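Local coordinates for dihydrodipicolinate synthase (Bacillus anthracis, PDB 1XKY), which probably catalyses the condensation of pyruvate with aspartate semialdehyde in the lysine biosynthesis pathway, as a TIM-barrel lyase of the dihydrodipicolinate synthase family, at residues A[12-24]-A[46-58]. Numbering follows the deposited sequence.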
# COMPACT_ATOMS: atom_id res chain seq x y z
N ASP A 12 15.06 21.99 -25.56
CA ASP A 12 14.20 20.91 -26.08
C ASP A 12 14.91 19.57 -25.88
O ASP A 12 15.86 19.25 -26.58
CB ASP A 12 13.92 21.15 -27.57
CG ASP A 12 13.01 20.08 -28.19
OD1 ASP A 12 12.47 19.21 -27.47
OD2 ASP A 12 12.81 20.13 -29.42
N PHE A 13 14.42 18.79 -24.93
CA PHE A 13 15.01 17.48 -24.64
C PHE A 13 14.53 16.39 -25.59
O PHE A 13 15.02 15.27 -25.52
CB PHE A 13 14.72 17.06 -23.19
CG PHE A 13 15.20 18.04 -22.17
CD1 PHE A 13 16.54 18.43 -22.15
CD2 PHE A 13 14.34 18.57 -21.23
CE1 PHE A 13 16.99 19.34 -21.20
CE2 PHE A 13 14.79 19.48 -20.29
CZ PHE A 13 16.12 19.86 -20.27
N GLY A 14 13.58 16.71 -26.46
CA GLY A 14 13.01 15.74 -27.40
C GLY A 14 12.08 14.73 -26.75
O GLY A 14 11.55 14.97 -25.65
N THR A 15 11.87 13.60 -27.43
CA THR A 15 10.90 12.59 -26.99
C THR A 15 11.52 11.44 -26.21
O THR A 15 10.82 10.77 -25.45
CB THR A 15 10.13 11.99 -28.19
OG1 THR A 15 11.06 11.64 -29.23
CG2 THR A 15 9.12 12.98 -28.73
N ILE A 16 12.81 11.17 -26.40
CA ILE A 16 13.49 10.09 -25.68
C ILE A 16 14.80 10.55 -25.03
O ILE A 16 15.88 10.43 -25.61
CB ILE A 16 13.80 8.87 -26.58
CG1 ILE A 16 12.53 8.42 -27.33
CG2 ILE A 16 14.36 7.72 -25.72
CD1 ILE A 16 12.75 7.29 -28.30
N ALA A 17 14.70 11.09 -23.81
CA ALA A 17 15.88 11.29 -22.98
C ALA A 17 16.27 9.94 -22.40
O ALA A 17 15.41 9.11 -22.11
CB ALA A 17 15.61 12.31 -21.88
N THR A 18 17.56 9.71 -22.26
CA THR A 18 18.04 8.44 -21.76
C THR A 18 18.79 8.65 -20.46
O THR A 18 19.69 9.49 -20.38
CB THR A 18 18.91 7.70 -22.79
OG1 THR A 18 18.11 7.38 -23.93
CG2 THR A 18 19.49 6.42 -22.21
N ALA A 19 18.36 7.88 -19.45
CA ALA A 19 18.99 7.81 -18.14
C ALA A 19 20.19 6.89 -18.23
O ALA A 19 20.10 5.69 -17.94
CB ALA A 19 18.00 7.30 -17.09
N MET A 20 21.32 7.46 -18.62
CA MET A 20 22.48 6.68 -19.03
C MET A 20 23.18 5.99 -17.87
O MET A 20 23.45 6.61 -16.84
CB MET A 20 23.48 7.57 -19.76
CG MET A 20 24.50 6.82 -20.55
SD MET A 20 25.69 7.91 -21.33
CE MET A 20 26.55 8.57 -19.91
N VAL A 21 23.51 4.72 -18.06
CA VAL A 21 24.38 3.99 -17.14
C VAL A 21 25.79 4.59 -17.14
O VAL A 21 26.21 5.25 -18.10
CB VAL A 21 24.44 2.46 -17.46
CG1 VAL A 21 23.05 1.85 -17.37
CG2 VAL A 21 25.08 2.18 -18.83
N THR A 22 26.52 4.36 -16.06
CA THR A 22 27.92 4.78 -15.97
C THR A 22 28.82 3.56 -16.14
O THR A 22 28.90 2.71 -15.23
CB THR A 22 28.21 5.48 -14.62
OG1 THR A 22 27.32 6.59 -14.45
CG2 THR A 22 29.65 5.98 -14.58
N PRO A 23 29.47 3.42 -17.31
CA PRO A 23 30.38 2.30 -17.51
C PRO A 23 31.54 2.27 -16.51
O PRO A 23 32.17 3.30 -16.25
CB PRO A 23 30.91 2.50 -18.94
CG PRO A 23 29.88 3.34 -19.61
CD PRO A 23 29.34 4.24 -18.54
N PHE A 24 31.81 1.08 -15.96
CA PHE A 24 32.96 0.87 -15.07
C PHE A 24 33.92 -0.14 -15.68
O PHE A 24 33.52 -1.08 -16.40
CB PHE A 24 32.53 0.37 -13.69
CG PHE A 24 31.64 1.32 -12.92
CD1 PHE A 24 30.50 0.86 -12.28
CD2 PHE A 24 31.95 2.67 -12.82
CE1 PHE A 24 29.67 1.73 -11.56
CE2 PHE A 24 31.13 3.55 -12.10
CZ PHE A 24 29.99 3.07 -11.47
N GLY A 46 18.29 6.67 -31.37
CA GLY A 46 17.05 7.34 -30.98
C GLY A 46 17.05 8.21 -29.73
O GLY A 46 16.03 8.83 -29.40
N THR A 47 18.19 8.28 -29.02
CA THR A 47 18.29 9.12 -27.81
C THR A 47 18.37 10.60 -28.19
O THR A 47 19.21 10.99 -29.02
CB THR A 47 19.50 8.71 -26.92
OG1 THR A 47 19.25 7.44 -26.32
CG2 THR A 47 19.76 9.74 -25.81
N THR A 48 17.50 11.42 -27.60
CA THR A 48 17.41 12.86 -27.93
C THR A 48 17.97 13.78 -26.84
O THR A 48 18.06 14.99 -27.03
CB THR A 48 15.94 13.28 -28.24
OG1 THR A 48 15.11 13.12 -27.08
CG2 THR A 48 15.38 12.47 -29.37
N ALA A 49 18.32 13.21 -25.70
CA ALA A 49 18.93 13.93 -24.58
C ALA A 49 19.55 12.90 -23.67
O ALA A 49 19.04 11.79 -23.54
CB ALA A 49 17.89 14.76 -23.82
N ILE A 50 20.66 13.25 -23.03
CA ILE A 50 21.32 12.33 -22.12
C ILE A 50 21.31 12.85 -20.69
O ILE A 50 21.79 13.94 -20.42
CB ILE A 50 22.76 12.02 -22.55
CG1 ILE A 50 22.75 11.26 -23.88
CG2 ILE A 50 23.49 11.20 -21.47
CD1 ILE A 50 24.11 11.03 -24.47
N VAL A 51 20.75 12.04 -19.78
CA VAL A 51 20.86 12.31 -18.35
C VAL A 51 22.10 11.59 -17.82
O VAL A 51 22.21 10.36 -17.91
CB VAL A 51 19.60 11.86 -17.55
CG1 VAL A 51 19.70 12.33 -16.11
CG2 VAL A 51 18.34 12.39 -18.20
N VAL A 52 23.04 12.37 -17.28
CA VAL A 52 24.31 11.85 -16.82
C VAL A 52 24.37 11.81 -15.30
O VAL A 52 24.07 12.81 -14.63
CB VAL A 52 25.49 12.73 -17.29
CG1 VAL A 52 26.82 12.11 -16.86
CG2 VAL A 52 25.45 12.91 -18.79
N GLY A 53 24.80 10.67 -14.78
CA GLY A 53 25.02 10.48 -13.36
C GLY A 53 23.76 10.52 -12.53
O GLY A 53 23.78 10.99 -11.39
N GLY A 54 22.65 10.05 -13.10
CA GLY A 54 21.41 9.92 -12.34
C GLY A 54 21.38 8.59 -11.59
O GLY A 54 22.40 7.93 -11.46
N THR A 55 20.20 8.21 -11.12
CA THR A 55 20.00 6.94 -10.41
C THR A 55 20.48 5.72 -11.22
O THR A 55 21.20 4.85 -10.72
CB THR A 55 18.52 6.73 -10.10
OG1 THR A 55 17.92 7.98 -9.73
CG2 THR A 55 18.34 5.69 -8.98
N THR A 56 20.08 5.69 -12.49
CA THR A 56 20.49 4.63 -13.40
C THR A 56 22.00 4.69 -13.66
O THR A 56 22.60 3.67 -13.99
CB THR A 56 19.70 4.73 -14.73
OG1 THR A 56 18.31 4.74 -14.43
CG2 THR A 56 20.02 3.56 -15.65
N GLY A 57 22.59 5.87 -13.51
CA GLY A 57 24.05 6.05 -13.59
C GLY A 57 24.77 5.85 -12.27
O GLY A 57 25.96 6.19 -12.14
N GLU A 58 24.07 5.30 -11.28
CA GLU A 58 24.64 4.94 -9.99
C GLU A 58 25.19 6.13 -9.21
O GLU A 58 26.19 6.02 -8.50
CB GLU A 58 25.70 3.83 -10.16
CG GLU A 58 25.07 2.49 -10.48
CD GLU A 58 26.08 1.42 -10.86
OE1 GLU A 58 26.28 1.20 -12.08
OE2 GLU A 58 26.67 0.81 -9.94
O HOH W 1 25.61 8.13 -16.03
O HOH W 2 22.17 8.72 -15.75
O HOH W 3 25.31 2.94 -13.96
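Glu58 OE2 lies at the edge of the Phe24 ring, in its plane, 3.5 Å from Phe24 CE1; carboxylate and ring planes stand 75° apart. Over the centre of one ring face sits Thr22 O, and Arg278 adds a cation-pi contact. Glu58 forms a salt bridge with Lys264, and a water links its OE1 to Thr22 N and Thr56 O. Thr22 OG1 donates to Gly57 O at 2.7 Å and accepts from a second water, which also joins Met20 O to Gly53 N. At the other end, a chi1 of 64° tucks Thr48 OG1 in over its own main chain, where it donates to a lone pair of Phe13 O at 2.7 Å and accepts from Ile16 N at 3.1 Å. In the strands themselves the backbones pair in parallel: Thr18 N donates to Ala49 O at 2.9 Å and Val51 N to Thr18 O at 2.8 Å. The side chains of Thr18 and Thr47 meet almost perpendicularly, their OG1 atoms hydrogen-bonded at 2.6 Å, and Ser218 also bonds Thr18 OG1. With helix 32-44 as the connection, this is the first beta-alpha-beta unit of a TIM barrel, strands 16-19 and 49-52 lying side by side in its eight-stranded wall.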